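Osmotically inducible protein OsmC (Psychrobacter arcticus, PDB 2PN2) is uncharacterised but belongs to the OsmC family and probably takes part in the osmotic stress and detoxification response. Local coordinates at residues Arg32-His37 / Glu43-Ala48; Arg82-Asp87 / Asp121-Ile126. All blocks are in the same frame, centred on the assembly; numbering follows the deposited sequence. Where two conformers were deposited one is given.

The two contacts lie on opposite sides of the chain's centre, with centres 35 Å apart and nearest atoms about 17 Å apart. They do not touch. Contact 1 comes first along the chain and closes before contact 2 opens. It joins strands 32-37 and 42-47 in the three-strand antiparallel sheet that strand 23-29 completes. Helix 61-83 follows strand 42-47 in the chain. Its beginning packs against contact 1, and the turn just after its end carries the touching residues of contact 2, which meet helix 121-132. This long helix therefore spans the distance between them. Contact 1 also meets the second subunit through several residues, so it contributes to the dimer.

Contact 1 of 2, residues Arg32-His37 / Glu43-Ala48; sequences RTSAIH and EIITDA
The side chains of Arg32 and Asp47 run side by side, pointing the same way, with guanidinium and carboxylate planes 26° apart. The carboxylate approaches the guanidinium obliquely, as does the CG2 methyl of Ile45, 3.6 Å from Arg32 NE. These residues belong to an antiparallel beta hairpin, strands 32-37 and 42-47. Arg32 NE reaches Asp47 OD1 at 3.0 Å in a salt bridge, but the N-H...O geometry is bent and the bond is weak. A second weak bond runs from Arg32 NH2 to Asp47 OD2. The bend in the Arg32 chain at chi3 (-82°) turns the guanidinium along the carboxylate. Asp47 OD2 also accepts from the backbone N of Glu57, its stronger partner. An alanine in place of Arg32 would probably leave the Asp47 carboxylate without its charged mate across the hairpin and uncover the Ile45 CG2 methyl.

Ser34, Ile36, Glu43 and Ile45 share that face. The extended Glu43 chain runs past Ile36, whose CD1 is 3.6 Å from Glu43 CB. Ser34 OG donates to Glu43 OE2 at 2.5 Å, so short that its length is doubtful. Ile45 CD1 packs against Ser34.

Thr33, Ala35, Ile44 and Thr46 occupy the other face. Ile44 and Thr46 touch Leu64 of helix 61-83, and Thr33, Ala35 and Ile44 pack on the second subunit. Two backbone bond pairs lock the register: Thr33 with Thr46, and Ala35 with Ile44. Ala35 N meets Ile44 O at 2.8 Å, nearly in line with the carbonyl. In both threonines OG1 sits between the backbone N and the carbonyl carbon (chi1 81° in Thr33), which brings the two hydroxyls together where the side chains cross. Thr33 OG1 bonds Ser71 OG of the second subunit, and hydrogen-bonds Thr46 OG1, with either a possible donor, at 2.6 Å.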
# COMPACT_ATOMS: atom_id res chain seq x y z
N ARG A 32 4.46 15.46 -2.06
CA ARG A 32 4.55 14.39 -3.06
C ARG A 32 5.73 13.47 -2.79
O ARG A 32 6.81 13.94 -2.45
CB ARG A 32 4.75 14.99 -4.45
CG ARG A 32 5.14 13.98 -5.53
CD ARG A 32 5.11 14.59 -6.88
NE ARG A 32 3.77 14.62 -7.43
CZ ARG A 32 3.39 15.35 -8.48
NH1 ARG A 32 4.24 16.17 -9.13
NH2 ARG A 32 2.14 15.27 -8.87
N THR A 33 5.52 12.17 -3.02
CA THR A 33 6.62 11.18 -2.93
C THR A 33 6.69 10.38 -4.23
O THR A 33 5.70 10.26 -4.94
CB THR A 33 6.53 10.23 -1.73
OG1 THR A 33 5.62 9.15 -1.99
CG2 THR A 33 6.14 10.98 -0.45
N SER A 34 7.87 9.85 -4.53
CA SER A 34 8.13 9.00 -5.68
C SER A 34 8.85 7.76 -5.18
O SER A 34 9.88 7.90 -4.53
CB SER A 34 9.02 9.72 -6.69
OG SER A 34 9.43 8.84 -7.71
N ALA A 35 8.34 6.58 -5.50
CA ALA A 35 8.89 5.31 -5.04
C ALA A 35 9.27 4.43 -6.23
O ALA A 35 8.44 4.23 -7.13
CB ALA A 35 7.88 4.58 -4.14
N ILE A 36 10.51 3.93 -6.22
CA ILE A 36 11.08 3.03 -7.22
C ILE A 36 11.29 1.66 -6.56
O ILE A 36 11.93 1.58 -5.51
CB ILE A 36 12.48 3.54 -7.70
CG1 ILE A 36 12.40 4.97 -8.24
CG2 ILE A 36 13.06 2.62 -8.78
CD1 ILE A 36 11.42 5.16 -9.39
N HIS A 37 10.76 0.60 -7.19
CA HIS A 37 10.90 -0.79 -6.76
C HIS A 37 12.16 -1.29 -7.45
O HIS A 37 12.19 -1.40 -8.69
CB HIS A 37 9.67 -1.60 -7.16
CG HIS A 37 9.74 -3.06 -6.84
ND1 HIS A 37 10.00 -4.02 -7.79
CD2 HIS A 37 9.52 -3.72 -5.68
CE1 HIS A 37 9.96 -5.22 -7.22
NE2 HIS A 37 9.68 -5.06 -5.94
N GLU A 43 7.94 2.71 -11.14
CA GLU A 43 7.74 3.93 -10.30
C GLU A 43 6.28 4.21 -9.92
O GLU A 43 5.41 4.12 -10.78
CB GLU A 43 8.24 5.21 -11.01
CG GLU A 43 8.10 6.53 -10.18
CD GLU A 43 8.59 7.79 -10.86
OE1 GLU A 43 8.35 7.97 -12.07
OE2 GLU A 43 9.18 8.64 -10.16
N ILE A 44 6.07 4.60 -8.64
CA ILE A 44 4.76 4.96 -8.07
C ILE A 44 4.86 6.33 -7.40
O ILE A 44 5.86 6.60 -6.72
CB ILE A 44 4.31 3.90 -7.04
CG1 ILE A 44 3.89 2.64 -7.80
CG2 ILE A 44 3.16 4.40 -6.15
CD1 ILE A 44 3.54 1.52 -6.95
N ILE A 45 3.85 7.17 -7.56
CA ILE A 45 3.81 8.51 -7.00
C ILE A 45 2.70 8.58 -5.97
O ILE A 45 1.69 7.90 -6.13
CB ILE A 45 3.49 9.57 -8.09
CG1 ILE A 45 4.48 9.51 -9.28
CG2 ILE A 45 3.46 10.99 -7.52
CD1 ILE A 45 5.93 9.69 -8.91
N THR A 46 2.92 9.34 -4.90
CA THR A 46 1.84 9.68 -3.96
C THR A 46 1.77 11.19 -3.79
O THR A 46 2.76 11.88 -3.94
CB THR A 46 1.96 9.02 -2.55
OG1 THR A 46 3.05 9.59 -1.83
CG2 THR A 46 2.08 7.50 -2.64
N ASP A 47 0.56 11.68 -3.51
CA ASP A 47 0.28 13.06 -3.20
C ASP A 47 -0.66 13.08 -2.01
O ASP A 47 -1.51 12.21 -1.88
CB ASP A 47 -0.46 13.77 -4.33
CG ASP A 47 0.41 14.18 -5.49
OD1 ASP A 47 1.63 14.42 -5.34
OD2 ASP A 47 -0.16 14.37 -6.58
N ALA A 48 -0.52 14.10 -1.17
CA ALA A 48 -1.47 14.35 -0.09
C ALA A 48 -2.74 14.93 -0.75
O ALA A 48 -2.64 15.57 -1.82
CB ALA A 48 -0.92 15.32 0.92

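Contact 2 of 2, residues Arg82-Asp87 / Asp121-Ile126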
# COMPACT_ATOMS: atom_id res chain seq x y z
N ARG A 82 -5.86 -20.08 -11.47
CA ARG A 82 -4.89 -20.76 -12.33
C ARG A 82 -4.90 -22.25 -12.00
O ARG A 82 -4.91 -23.08 -12.92
CB ARG A 82 -3.48 -20.18 -12.19
CG ARG A 82 -2.42 -20.85 -13.08
CD ARG A 82 -1.06 -20.24 -12.86
NE ARG A 82 -0.98 -18.87 -13.36
CZ ARG A 82 0.05 -18.04 -13.20
NH1 ARG A 82 1.14 -18.40 -12.52
NH2 ARG A 82 -0.01 -16.82 -13.72
N ASP A 83 -4.87 -22.57 -10.71
CA ASP A 83 -4.90 -23.98 -10.26
C ASP A 83 -6.20 -24.69 -10.66
O ASP A 83 -6.17 -25.87 -10.96
CB ASP A 83 -4.75 -24.10 -8.74
CG ASP A 83 -3.37 -23.72 -8.23
OD1 ASP A 83 -2.39 -23.75 -9.00
OD2 ASP A 83 -3.27 -23.42 -7.02
N MSE A 84 -7.31 -23.96 -10.65
CA MSE A 84 -8.61 -24.49 -11.06
C MSE A 84 -8.90 -24.36 -12.57
O MSE A 84 -9.96 -24.79 -13.02
CB MSE A 84 -9.72 -23.81 -10.25
CG MSE A 84 -9.57 -24.05 -8.75
SE MSE A 84 -10.86 -23.09 -7.70
CE MSE A 84 -12.35 -24.19 -8.25
N GLU A 85 -7.97 -23.78 -13.33
CA GLU A 85 -8.08 -23.60 -14.79
C GLU A 85 -9.29 -22.73 -15.23
O GLU A 85 -10.00 -23.04 -16.19
CB GLU A 85 -8.02 -24.96 -15.51
CG GLU A 85 -6.71 -25.73 -15.23
CD GLU A 85 -6.54 -27.01 -16.03
OE1 GLU A 85 -7.05 -27.11 -17.17
OE2 GLU A 85 -5.85 -27.93 -15.52
N ILE A 86 -9.47 -21.62 -14.49
CA ILE A 86 -10.51 -20.62 -14.72
C ILE A 86 -9.80 -19.32 -15.12
O ILE A 86 -9.00 -18.80 -14.33
CB ILE A 86 -11.35 -20.37 -13.43
CG1 ILE A 86 -12.02 -21.66 -12.92
CG2 ILE A 86 -12.41 -19.29 -13.66
CD1 ILE A 86 -12.64 -21.50 -11.53
N ASP A 87 -10.06 -18.83 -16.34
CA ASP A 87 -9.50 -17.57 -16.82
C ASP A 87 -10.36 -16.47 -16.21
O ASP A 87 -11.57 -16.41 -16.48
CB ASP A 87 -9.52 -17.47 -18.36
CG ASP A 87 -8.76 -16.25 -18.91
OD1 ASP A 87 -8.55 -15.25 -18.19
OD2 ASP A 87 -8.35 -16.30 -20.09
N ASP A 121 -21.55 -21.16 -6.88
CA ASP A 121 -21.43 -20.87 -5.45
C ASP A 121 -20.16 -21.39 -4.78
O ASP A 121 -19.55 -20.66 -3.99
CB ASP A 121 -22.66 -21.40 -4.66
CG ASP A 121 -23.95 -20.63 -4.97
OD1 ASP A 121 -23.91 -19.53 -5.57
OD2 ASP A 121 -25.02 -21.13 -4.58
N LYS A 122 -19.79 -22.63 -5.08
CA LYS A 122 -18.57 -23.23 -4.51
C LYS A 122 -17.33 -22.39 -4.85
O LYS A 122 -16.56 -22.05 -3.95
CB LYS A 122 -18.40 -24.70 -4.97
CG LYS A 122 -17.27 -25.46 -4.24
CD LYS A 122 -17.11 -26.90 -4.75
CE LYS A 122 -15.91 -27.58 -4.10
NZ LYS A 122 -15.70 -28.96 -4.62
N THR A 123 -17.18 -22.01 -6.12
CA THR A 123 -16.01 -21.22 -6.58
C THR A 123 -15.96 -19.82 -5.99
O THR A 123 -14.88 -19.37 -5.57
CB THR A 123 -15.94 -21.09 -8.12
OG1 THR A 123 -16.04 -22.39 -8.70
CG2 THR A 123 -14.64 -20.44 -8.57
N GLN A 124 -17.11 -19.14 -5.99
CA GLN A 124 -17.21 -17.81 -5.38
C GLN A 124 -16.74 -17.87 -3.94
O GLN A 124 -15.97 -17.01 -3.51
CB GLN A 124 -18.65 -17.28 -5.39
CG GLN A 124 -19.21 -16.88 -6.75
CD GLN A 124 -20.67 -16.44 -6.65
OE1 GLN A 124 -21.16 -16.10 -5.57
NE2 GLN A 124 -21.38 -16.47 -7.77
N LYS A 125 -17.19 -18.90 -3.22
CA LYS A 125 -16.82 -19.13 -1.83
C LYS A 125 -15.33 -19.41 -1.66
O LYS A 125 -14.73 -18.88 -0.73
CB LYS A 125 -17.67 -20.26 -1.21
CG LYS A 125 -17.37 -20.54 0.25
N ILE A 126 -14.75 -20.21 -2.56
CA ILE A 126 -13.29 -20.47 -2.56
C ILE A 126 -12.57 -19.13 -2.75
O ILE A 126 -11.70 -18.77 -1.93
CB ILE A 126 -12.88 -21.52 -3.64
CG1 ILE A 126 -13.37 -22.91 -3.22
CG2 ILE A 126 -11.33 -21.55 -3.84
CD1 ILE A 126 -13.38 -24.02 -4.37
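Apolar contacts join the turn after helix 61-83 to helix 121-132. Met84, modelled as selenomethionine, and Ile126 reach toward each other tip to tip. The Met84 CE methyl lies 4.0 Å from Ile126 CD1. Behind it, the selenium of Met84 is 4.2 Å from Ile126 CG2. The Met84 chain is extended at chi2 and bends only at chi3 (71°), at its end. Ile86 and Thr123 form the second apolar pair, also end to end, with Ile86 CD1 3.7 Å from Thr123 CG2. The methyl of Thr123 stands anti to its own backbone N, which directs it at Ile86.

Met84 also slides past Thr123 in the opposite direction. Its CE comes 4.1 Å from Thr123 OG1, a plain van der Waals approach. That hydroxyl is hydrogen-bonded to Asp120 OD1, just before the segment.

Backbone bonds shape each side separately. Glu85 has positive phi (61°) and closes the end of helix 61-83 in a Schellman motif. The chain reverses there, and Met84 and Ile86, either side of Glu85, both point toward 121-126. That segment is regular helix, so Thr123 and Ile126, three residues apart, present one face.

The contact thus joins the turn that follows helix 61-83 and leads on to strand 92-100 to the first turns of helix 121-132, which follows strand 105-114.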